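Prolyl-tRNA synthetase (PDB 6UYH) probably charges tRNA(Pro) with proline in an ATP-dependent reaction, as a class II aminoacyl-tRNA synthetase, and binds halofuginone together with the ATP analogue AMPPNP. Local coordinates at residues P292-F297 / V397-H402; C298-I303 / L357-G362; N324-A329 / S387-D392. All blocks are in the same frame, centred on the assembly; numbering follows the deposited sequence.

Interaction 1. Residues P292-F297 / V397-H402; sequences PPRVAF and VLDKIH. With EDO (1,2-ethanediol), chain Q; EDO (1,2-ethanediol), chain B.
The guanidinium of Arg294 lies flat on the imidazole of His402, a stack of cation on aromatic ring with planes only 18° apart and centres 3.8 Å from each other. NH1 sits over the middle of the ring, and its 3.4 Å approach to His402 NE2 is a face contact whose angle is too poor for a hydrogen bond. The same guanidinium is gripped at its edge: NH2 donates to Asp399 OD1 at 3.0 Å, almost straight at 171°. Asp399 OD1 lies nearly in the guanidinium plane, whereas NH2 meets the carboxylate from above its plane. The arginine chain, extended from CG to NE, reaches across to the helix. NE donates a hydrogen bond to O1 of an ethanediol, probably from the crystallisation liquor, which itself donates to Asp399 OD1 at 2.6 Å. NH1 has its own acceptor in the backbone oxygen of Glu197, so the cation is held at several points.

Pro293 supplies the apolar part of the contact. Its CG rests 3.3 Å from the carbonyl oxygen of Leu398, its CB meets Leu398 CB, and CG also touches Ile401 CG2 at 4.0 Å. A water joins the two segments, accepting from Arg294 N and hydrogen-bonded to His402 ND1 at 2.9 Å.

The contact seats the loop between helix 274-283 and strand 300-304 on helix 391-415. With Asp399 at its edge and Glu197 O on NH1, the stacked cation is fixed in rotation, and its charge over the ring would probably disfavour protonation of His402.

Interaction 2. Residues C298-I303 / L357-G362; sequences CQVVVI and LRIEVG. With EDO (1,2-ethanediol), chain R.
Arg358 meets Ile303 across the contact through its aliphatic part, CD lying 3.8 Å from Ile303 CD1, while its flat guanidinium carries the Glu360 carboxylate at its edge, in plane, and makes a cation-pi contact with Tyr347. NE donates to the anti lone pair of Glu360 OE2 at 2.8 Å; NH2 arrives nearly along the C-O axis of the same oxygen. The bend at chi3 (81°) turns the guanidinium toward Glu360, and NH1 reaches Glu351 in a further salt bridge.

Strands 300-303 and 357-361 run parallel, 17° between their directions. Bonds zigzag between them: Val301 N to Leu357 O, Ile359 N to Val301 O at 2.9 Å and 173°, Ile303 N to Ile359 O at 2.8 Å, and Val361 N to Ile303 O, after a weak first bond from Leu357 N to Gln299 O. On the face of Val300, Val302, Leu357 and Ile359, Val300 CG1 meets Ile359 CD1 at 3.8 Å; Val302 CG1 also meets Val361 CG2 at 4.1 Å. Helix 313-328 covers this side.

These are adjacent strands of the mixed sheet of the anticodon-binding domain. Four good backbone bonds satisfy the buried amides of Val301, Ile303, Ile359 and Val361, while the buried arginine probably has its charge balanced by Glu360 and Glu351.

Interaction 3. Residues N324-A329 / S387-D392; sequences NELEKA and SEFSGD
Apolar contact comes first: Leu326 CD2 lies 3.5 Å from Phe389 CZ and about as near to CE1, the methyl approaching the ring obliquely. Phe389 reaches the helix because its CG stands anti to the backbone N (chi1 166°), and the side chain of Leu326, with CG beside its own backbone N (chi1 -58°), turns its branched end onto the ring. Ile394, one turn into helix 391-415, touches both side chains and extends the group. Further along, Ala329 CB packs on Gly391 CA at 3.9 Å, where the helix 313-328 end and the start of helix 391-415 come together; Leu326 and Gly391 have the nearest CA atoms, 5.4 Å apart.

Polar atoms act at the ring edge. Glu325, extended beyond CG, runs antiparallel alongside Phe389 and sets OE1 3.2 Å from CE2, near the ring plane, with carboxylate and ring planes 82° apart. This is an anion at the rim of an aromatic ring, where the partly positive C-H edge is turned to the oxygen. Glu325 OE2 meanwhile comes 3.5 Å from Ser390 CA.

Water-mediated bonding completes the join. One water donates to Glu325 OE2 at 2.8 Å and accepts from Gly391 N at 2.9 Å.

Two direct bonds lie beside it: Ser390 is the N-cap of helix 391-415, its OG accepting from Ser393 N, and the backbone oxygen of Ala329 is bonded to Lys395 NZ.

The contact thus joins the C-terminal end of one helix to the N-terminal start of another within the anticodon-binding domain. The amide at the helix start is served through water by a carboxylate, and the negative charge of Glu325 is probably favoured there by the positive end of the helix dipole.

How the interactions relate
From the N terminus, the chain leaves helix 274-283 through 292-297, enters strand 300-304 and then forms helix 313-328. Strand 357-361 returns beside 298-303, closing interaction 2; 387-392 then meets the end of helix 313-328 in interaction 3, and 397-402 closes interaction 1, the widest loop. Interactions 2 and 3 are both nested inside that loop and cross each other, their segments alternating. Leu326 CD1 links those two by packing on Val300 CG1 and Ile359 CD1, while Leu398 CD2 touches Gln299 and Leu357 to join interactions 1 and 2. Helix 391-415 serves interactions 1 and 3, tying sheet, helix 313-328 and loop 292-297 together.

Interaction 1. Residues P292-F297 / V397-H402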
loop_
_atom_site.group_PDB
_atom_site.type_symbol
_atom_site.label_atom_id
_atom_site.label_comp_id
_atom_site.label_asym_id
_atom_site.label_seq_id
_atom_site.Cartn_x
_atom_site.Cartn_y
_atom_site.Cartn_z
ATOM N N PRO A 292 -4.258 -11.146 -18.793
ATOM C CA PRO A 292 -4.519 -12.445 -18.176
ATOM C C PRO A 292 -5.730 -12.343 -17.267
ATOM O O PRO A 292 -5.836 -11.386 -16.485
ATOM C CB PRO A 292 -3.238 -12.726 -17.368
ATOM C CG PRO A 292 -2.205 -11.783 -17.912
ATOM C CD PRO A 292 -2.977 -10.572 -18.357
ATOM N N PRO A 293 -6.676 -13.277 -17.370
ATOM C CA PRO A 293 -7.958 -13.117 -16.656
ATOM C C PRO A 293 -7.838 -12.869 -15.154
ATOM O O PRO A 293 -8.667 -12.146 -14.593
ATOM C CB PRO A 293 -8.677 -14.439 -16.955
ATOM C CG PRO A 293 -8.163 -14.828 -18.313
ATOM C CD PRO A 293 -6.720 -14.372 -18.358
ATOM N N ARG A 294 -6.836 -13.428 -14.481
ATOM C CA ARG A 294 -6.786 -13.290 -13.032
ATOM C C ARG A 294 -6.315 -11.916 -12.567
ATOM O O ARG A 294 -6.435 -11.609 -11.374
ATOM C CB ARG A 294 -5.907 -14.396 -12.440
ATOM C CG ARG A 294 -6.605 -15.759 -12.524
ATOM C CD ARG A 294 -5.650 -16.944 -12.548
ATOM N NE ARG A 294 -6.269 -18.110 -13.179
ATOM C CZ ARG A 294 -5.634 -19.249 -13.443
ATOM N NH1 ARG A 294 -4.346 -19.379 -13.127
ATOM N NH2 ARG A 294 -6.280 -20.256 -14.025
ATOM N N VAL A 295 -5.797 -11.074 -13.461
ATOM C CA VAL A 295 -5.460 -9.708 -13.084
ATOM C C VAL A 295 -6.214 -8.680 -13.917
ATOM O O VAL A 295 -5.885 -7.499 -13.876
ATOM C CB VAL A 295 -3.940 -9.457 -13.150
ATOM C CG1 VAL A 295 -3.202 -10.419 -12.218
ATOM C CG2 VAL A 295 -3.426 -9.583 -14.585
ATOM N N ALA A 296 -7.241 -9.102 -14.652
ATOM C CA ALA A 296 -7.981 -8.194 -15.525
ATOM C C ALA A 296 -8.997 -7.392 -14.719
ATOM O O ALA A 296 -9.874 -7.981 -14.082
ATOM C CB ALA A 296 -8.685 -8.985 -16.627
ATOM N N PHE A 297 -8.912 -6.055 -14.797
ATOM C CA PHE A 297 -9.854 -5.193 -14.077
ATOM C C PHE A 297 -11.292 -5.550 -14.428
ATOM O O PHE A 297 -12.194 -5.467 -13.583
ATOM C CB PHE A 297 -9.575 -3.720 -14.400
ATOM C CG PHE A 297 -10.012 -3.319 -15.773
ATOM C CD1 PHE A 297 -11.231 -2.696 -15.977
ATOM C CD2 PHE A 297 -9.215 -3.609 -16.874
ATOM C CE1 PHE A 297 -11.651 -2.356 -17.255
ATOM C CE2 PHE A 297 -9.624 -3.275 -18.162
ATOM C CZ PHE A 297 -10.847 -2.648 -18.354
ATOM N N VAL A 397 -14.020 -20.931 -19.242
ATOM C CA VAL A 397 -13.538 -20.234 -20.431
ATOM C C VAL A 397 -12.359 -19.336 -20.077
ATOM O O VAL A 397 -11.366 -19.268 -20.810
ATOM C CB VAL A 397 -14.685 -19.438 -21.078
ATOM C CG1 VAL A 397 -14.159 -18.553 -22.187
ATOM C CG2 VAL A 397 -15.757 -20.391 -21.604
ATOM N N LEU A 398 -12.442 -18.647 -18.940
ATOM C CA LEU A 398 -11.361 -17.757 -18.533
ATOM C C LEU A 398 -10.099 -18.527 -18.183
ATOM O O LEU A 398 -8.993 -18.054 -18.459
ATOM C CB LEU A 398 -11.818 -16.903 -17.350
ATOM C CG LEU A 398 -12.934 -15.903 -17.653
ATOM C CD1 LEU A 398 -13.424 -15.252 -16.373
ATOM C CD2 LEU A 398 -12.455 -14.843 -18.633
ATOM N N ASP A 399 -10.241 -19.710 -17.583
ATOM C CA ASP A 399 -9.068 -20.533 -17.299
ATOM C C ASP A 399 -8.445 -21.056 -18.586
ATOM O O ASP A 399 -7.212 -21.162 -18.692
ATOM C CB ASP A 399 -9.448 -21.684 -16.371
ATOM C CG ASP A 399 -9.804 -21.203 -14.976
ATOM O OD1 ASP A 399 -9.240 -20.178 -14.542
ATOM O OD2 ASP A 399 -10.644 -21.846 -14.314
ATOM N N LYS A 400 -9.278 -21.389 -19.575
ATOM C CA LYS A 400 -8.760 -21.821 -20.870
ATOM C C LYS A 400 -7.949 -20.711 -21.529
ATOM O O LYS A 400 -6.890 -20.969 -22.111
ATOM C CB LYS A 400 -9.921 -22.260 -21.770
ATOM C CG LYS A 400 -9.524 -23.062 -22.990
ATOM C CD LYS A 400 -10.738 -23.395 -23.863
ATOM C CE LYS A 400 -10.525 -24.703 -24.623
ATOM N NZ LYS A 400 -10.780 -24.591 -26.094
ATOM N N ILE A 401 -8.429 -19.467 -21.442
ATOM C CA ILE A 401 -7.678 -18.335 -21.978
ATOM C C ILE A 401 -6.349 -18.192 -21.247
ATOM O O ILE A 401 -5.291 -18.026 -21.868
ATOM C CB ILE A 401 -8.514 -17.046 -21.889
ATOM C CG1 ILE A 401 -9.673 -17.090 -22.889
ATOM C CG2 ILE A 401 -7.651 -15.816 -22.135
ATOM C CD1 ILE A 401 -10.635 -15.911 -22.751
ATOM N N HIS A 402 -6.381 -18.266 -19.914
ATOM C CA HIS A 402 -5.140 -18.185 -19.150
ATOM C C HIS A 402 -4.153 -19.262 -19.589
ATOM O O HIS A 402 -2.973 -18.981 -19.841
ATOM C CB HIS A 402 -5.411 -18.316 -17.652
ATOM C CG HIS A 402 -4.158 -18.509 -16.857
ATOM N ND1 HIS A 402 -3.500 -17.460 -16.251
ATOM C CD2 HIS A 402 -3.402 -19.611 -16.635
ATOM C CE1 HIS A 402 -2.407 -17.916 -15.661
ATOM N NE2 HIS A 402 -2.320 -19.214 -15.885
HETATM C C1 EDO Q . -10.082 -16.876 -13.650
HETATM O O1 EDO Q . -9.383 -17.986 -13.076
HETATM C C2 EDO Q . -11.562 -17.229 -13.737
HETATM O O2 EDO Q . -11.998 -17.762 -12.483
HETATM C C1 EDO B . -13.856 -22.285 -26.541
HETATM O O1 EDO B . -13.798 -23.599 -27.105
HETATM C C2 EDO B . -13.037 -21.327 -27.400
HETATM O O2 EDO B . -11.684 -21.791 -27.420
HETATM O O HOH W 1 -4.584 -14.869 -15.394
#

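Interaction 2. Residues C298-I303 / L357-G362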
loop_
_atom_site.group_PDB
_atom_site.type_symbol
_atom_site.label_atom_id
_atom_site.label_comp_id
_atom_site.label_asym_id
_atom_site.label_seq_id
_atom_site.Cartn_x
_atom_site.Cartn_y
_atom_site.Cartn_z
ATOM N N CYS A 298 -11.523 -5.922 -15.684
ATOM C CA CYS A 298 -12.795 -6.458 -16.143
ATOM C C CYS A 298 -12.488 -7.754 -16.876
ATOM O O CYS A 298 -11.683 -7.757 -17.815
ATOM C CB CYS A 298 -13.520 -5.469 -17.061
ATOM S SG CYS A 298 -14.983 -6.141 -17.892
ATOM N N GLN A 299 -13.102 -8.850 -16.440
ATOM C CA GLN A 299 -12.842 -10.132 -17.090
ATOM C C GLN A 299 -13.774 -10.395 -18.262
ATOM O O GLN A 299 -13.365 -11.014 -19.252
ATOM C CB GLN A 299 -12.962 -11.265 -16.077
ATOM C CG GLN A 299 -11.954 -11.167 -14.941
ATOM C CD GLN A 299 -12.282 -12.132 -13.833
ATOM O OE1 GLN A 299 -13.368 -12.079 -13.256
ATOM N NE2 GLN A 299 -11.354 -13.036 -13.539
ATOM N N VAL A 300 -15.025 -9.952 -18.163
ATOM C CA VAL A 300 -16.041 -10.219 -19.177
ATOM C C VAL A 300 -16.814 -8.933 -19.409
ATOM O O VAL A 300 -17.285 -8.314 -18.452
ATOM C CB VAL A 300 -17.009 -11.346 -18.754
ATOM C CG1 VAL A 300 -18.029 -11.612 -19.862
ATOM C CG2 VAL A 300 -16.252 -12.618 -18.394
ATOM N N VAL A 301 -16.942 -8.521 -20.668
ATOM C CA VAL A 301 -17.805 -7.401 -21.035
ATOM C C VAL A 301 -18.986 -7.951 -21.824
ATOM O O VAL A 301 -18.805 -8.756 -22.747
ATOM C CB VAL A 301 -17.042 -6.316 -21.825
ATOM C CG1 VAL A 301 -16.439 -6.869 -23.123
ATOM C CG2 VAL A 301 -17.954 -5.111 -22.099
ATOM N N VAL A 302 -20.196 -7.546 -21.436
ATOM C CA VAL A 302 -21.428 -7.991 -22.082
ATOM C C VAL A 302 -21.938 -6.856 -22.956
ATOM O O VAL A 302 -22.084 -5.721 -22.488
ATOM C CB VAL A 302 -22.489 -8.407 -21.046
ATOM C CG1 VAL A 302 -23.719 -8.995 -21.743
ATOM C CG2 VAL A 302 -21.918 -9.403 -20.054
ATOM N N ILE A 303 -22.197 -7.152 -24.225
ATOM C CA ILE A 303 -22.624 -6.111 -25.155
ATOM C C ILE A 303 -23.932 -6.517 -25.828
ATOM O O ILE A 303 -23.963 -7.485 -26.598
ATOM C CB ILE A 303 -21.532 -5.814 -26.194
ATOM C CG1 ILE A 303 -20.220 -5.448 -25.492
ATOM C CG2 ILE A 303 -21.970 -4.693 -27.125
ATOM C CD1 ILE A 303 -19.110 -5.037 -26.430
ATOM N N LEU A 357 -12.602 -11.537 -22.262
ATOM C CA LEU A 357 -13.740 -12.227 -22.856
ATOM C C LEU A 357 -14.872 -11.247 -23.110
ATOM O O LEU A 357 -15.209 -10.438 -22.240
ATOM C CB LEU A 357 -14.223 -13.368 -21.958
ATOM C CG LEU A 357 -15.382 -14.224 -22.470
ATOM C CD1 LEU A 357 -15.005 -14.991 -23.753
ATOM C CD2 LEU A 357 -15.841 -15.175 -21.382
ATOM N N ARG A 358 -15.452 -11.320 -24.303
ATOM C CA ARG A 358 -16.610 -10.520 -24.675
ATOM C C ARG A 358 -17.796 -11.435 -24.946
ATOM O O ARG A 358 -17.656 -12.468 -25.609
ATOM C CB ARG A 358 -16.306 -9.667 -25.912
ATOM C CG ARG A 358 -17.496 -8.936 -26.500
ATOM C CD ARG A 358 -17.062 -8.016 -27.636
ATOM N NE ARG A 358 -16.866 -8.709 -28.910
ATOM C CZ ARG A 358 -15.755 -8.656 -29.641
ATOM N NH1 ARG A 358 -14.716 -7.939 -29.237
ATOM N NH2 ARG A 358 -15.688 -9.320 -30.789
ATOM N N ILE A 359 -18.957 -11.063 -24.415
ATOM C CA ILE A 359 -20.218 -11.738 -24.705
ATOM C C ILE A 359 -21.054 -10.787 -25.546
ATOM O O ILE A 359 -21.322 -9.653 -25.129
ATOM C CB ILE A 359 -20.957 -12.151 -23.422
ATOM C CG1 ILE A 359 -20.136 -13.197 -22.662
ATOM C CG2 ILE A 359 -22.371 -12.673 -23.743
ATOM C CD1 ILE A 359 -20.764 -13.685 -21.381
ATOM N N GLU A 360 -21.435 -11.234 -26.745
ATOM C CA GLU A 360 -22.305 -10.480 -27.639
ATOM C C GLU A 360 -23.683 -11.128 -27.614
ATOM O O GLU A 360 -23.811 -12.320 -27.908
ATOM C CB GLU A 360 -21.755 -10.461 -29.067
ATOM C CG GLU A 360 -20.317 -9.974 -29.203
ATOM C CD GLU A 360 -19.750 -10.235 -30.591
ATOM O OE1 GLU A 360 -20.520 -10.666 -31.479
ATOM O OE2 GLU A 360 -18.537 -10.015 -30.796
ATOM N N VAL A 361 -24.703 -10.351 -27.258
ATOM C CA VAL A 361 -26.076 -10.839 -27.167
ATOM C C VAL A 361 -26.873 -10.188 -28.288
ATOM O O VAL A 361 -27.203 -8.998 -28.215
ATOM C CB VAL A 361 -26.702 -10.540 -25.800
ATOM C CG1 VAL A 361 -28.057 -11.223 -25.688
ATOM C CG2 VAL A 361 -25.774 -10.984 -24.681
ATOM N N GLY A 362 -27.190 -10.966 -29.321
ATOM C CA GLY A 362 -27.919 -10.459 -30.459
ATOM C C GLY A 362 -29.287 -11.095 -30.609
ATOM O O GLY A 362 -29.565 -12.167 -30.060
HETATM C C1 EDO R . -13.860 -15.067 -10.893
HETATM O O1 EDO R . -13.536 -16.235 -10.128
HETATM C C2 EDO R . -12.710 -14.077 -10.781
HETATM O O2 EDO R . -11.506 -14.702 -11.249
#

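Interaction 3. Residues N324-A329 / S387-D392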
loop_
_atom_site.group_PDB
_atom_site.type_symbol
_atom_site.label_atom_id
_atom_site.label_comp_id
_atom_site.label_asym_id
_atom_site.label_seq_id
_atom_site.Cartn_x
_atom_site.Cartn_y
_atom_site.Cartn_z
ATOM N N ASN A 324 -26.003 -10.264 -14.210
ATOM C CA ASN A 324 -26.209 -10.503 -12.788
ATOM C C ASN A 324 -25.713 -11.883 -12.365
ATOM O O ASN A 324 -25.186 -12.045 -11.259
ATOM C CB ASN A 324 -27.688 -10.313 -12.447
ATOM C CG ASN A 324 -28.122 -8.862 -12.561
ATOM O OD1 ASN A 324 -27.469 -7.964 -12.027
ATOM N ND2 ASN A 324 -29.212 -8.624 -13.275
ATOM N N GLU A 325 -25.862 -12.893 -13.228
ATOM C CA GLU A 325 -25.397 -14.222 -12.847
ATOM C C GLU A 325 -23.878 -14.265 -12.747
ATOM O O GLU A 325 -23.328 -14.865 -11.816
ATOM C CB GLU A 325 -25.898 -15.275 -13.830
ATOM C CG GLU A 325 -25.556 -16.681 -13.375
ATOM C CD GLU A 325 -26.154 -17.751 -14.251
ATOM O OE1 GLU A 325 -26.982 -17.412 -15.121
ATOM O OE2 GLU A 325 -25.793 -18.932 -14.066
ATOM N N LEU A 326 -23.185 -13.613 -13.681
ATOM C CA LEU A 326 -21.729 -13.564 -13.612
ATOM C C LEU A 326 -21.260 -12.751 -12.412
ATOM O O LEU A 326 -20.314 -13.145 -11.720
ATOM C CB LEU A 326 -21.162 -12.991 -14.911
ATOM C CG LEU A 326 -21.502 -13.724 -16.215
ATOM C CD1 LEU A 326 -20.724 -13.099 -17.355
ATOM C CD2 LEU A 326 -21.196 -15.204 -16.115
ATOM N N GLU A 327 -21.915 -11.616 -12.143
ATOM C CA GLU A 327 -21.537 -10.807 -10.988
ATOM C C GLU A 327 -21.721 -11.575 -9.685
ATOM O O GLU A 327 -20.880 -11.488 -8.782
ATOM C CB GLU A 327 -22.351 -9.514 -10.952
ATOM C CG GLU A 327 -21.947 -8.595 -9.812
ATOM C CD GLU A 327 -23.004 -7.562 -9.482
ATOM O OE1 GLU A 327 -24.201 -7.824 -9.734
ATOM O OE2 GLU A 327 -22.637 -6.484 -8.967
ATOM N N LYS A 328 -22.823 -12.323 -9.570
ATOM C CA LYS A 328 -23.071 -13.114 -8.369
ATOM C C LYS A 328 -22.013 -14.193 -8.188
ATOM O O LYS A 328 -21.697 -14.567 -7.053
ATOM C CB LYS A 328 -24.467 -13.739 -8.430
ATOM N N ALA A 329 -21.451 -14.694 -9.289
ATOM C CA ALA A 329 -20.398 -15.697 -9.248
ATOM C C ALA A 329 -19.025 -15.102 -8.988
ATOM O O ALA A 329 -18.043 -15.847 -8.956
ATOM C CB ALA A 329 -20.370 -16.491 -10.556
ATOM N N SER A 387 -28.304 -22.989 -22.199
ATOM C CA SER A 387 -28.410 -24.132 -21.303
ATOM C C SER A 387 -27.066 -24.510 -20.699
ATOM O O SER A 387 -27.031 -25.159 -19.649
ATOM C CB SER A 387 -29.008 -25.332 -22.042
ATOM O OG SER A 387 -28.155 -25.785 -23.079
ATOM N N GLU A 388 -25.963 -24.115 -21.333
ATOM C CA GLU A 388 -24.628 -24.387 -20.827
ATOM C C GLU A 388 -23.946 -23.145 -20.276
ATOM O O GLU A 388 -22.780 -23.220 -19.880
ATOM C CB GLU A 388 -23.767 -25.012 -21.928
ATOM C CG GLU A 388 -24.429 -26.210 -22.582
ATOM C CD GLU A 388 -23.493 -26.991 -23.479
ATOM O OE1 GLU A 388 -22.479 -26.417 -23.936
ATOM O OE2 GLU A 388 -23.771 -28.183 -23.723
ATOM N N PHE A 389 -24.641 -22.011 -20.239
ATOM C CA PHE A 389 -24.102 -20.801 -19.642
ATOM C C PHE A 389 -24.259 -20.843 -18.132
ATOM O O PHE A 389 -25.323 -21.191 -17.616
ATOM C CB PHE A 389 -24.810 -19.567 -20.201
ATOM C CG PHE A 389 -24.555 -18.311 -19.411
ATOM C CD1 PHE A 389 -23.422 -17.546 -19.647
ATOM C CD2 PHE A 389 -25.450 -17.893 -18.434
ATOM C CE1 PHE A 389 -23.181 -16.392 -18.921
ATOM C CE2 PHE A 389 -25.212 -16.742 -17.702
ATOM C CZ PHE A 389 -24.079 -15.989 -17.947
ATOM N N SER A 390 -23.201 -20.459 -17.422
ATOM C CA SER A 390 -23.226 -20.371 -15.966
ATOM C C SER A 390 -21.941 -19.695 -15.514
ATOM O O SER A 390 -21.018 -19.483 -16.304
ATOM C CB SER A 390 -23.363 -21.746 -15.305
ATOM O OG SER A 390 -22.153 -22.479 -15.407
ATOM N N GLY A 391 -21.892 -19.366 -14.222
ATOM C CA GLY A 391 -20.669 -18.829 -13.657
ATOM C C GLY A 391 -19.509 -19.794 -13.785
ATOM O O GLY A 391 -18.383 -19.391 -14.083
ATOM N N ASP A 392 -19.772 -21.088 -13.583
ATOM C CA ASP A 392 -18.710 -22.084 -13.687
ATOM C C ASP A 392 -18.219 -22.230 -15.122
ATOM O O ASP A 392 -17.011 -22.354 -15.360
ATOM C CB ASP A 392 -19.197 -23.429 -13.153
ATOM C CG ASP A 392 -19.291 -23.461 -11.641
ATOM O OD1 ASP A 392 -18.876 -22.480 -10.990
ATOM O OD2 ASP A 392 -19.781 -24.475 -11.104
HETATM O O HOH W 2 -23.890 -19.710 -12.180
#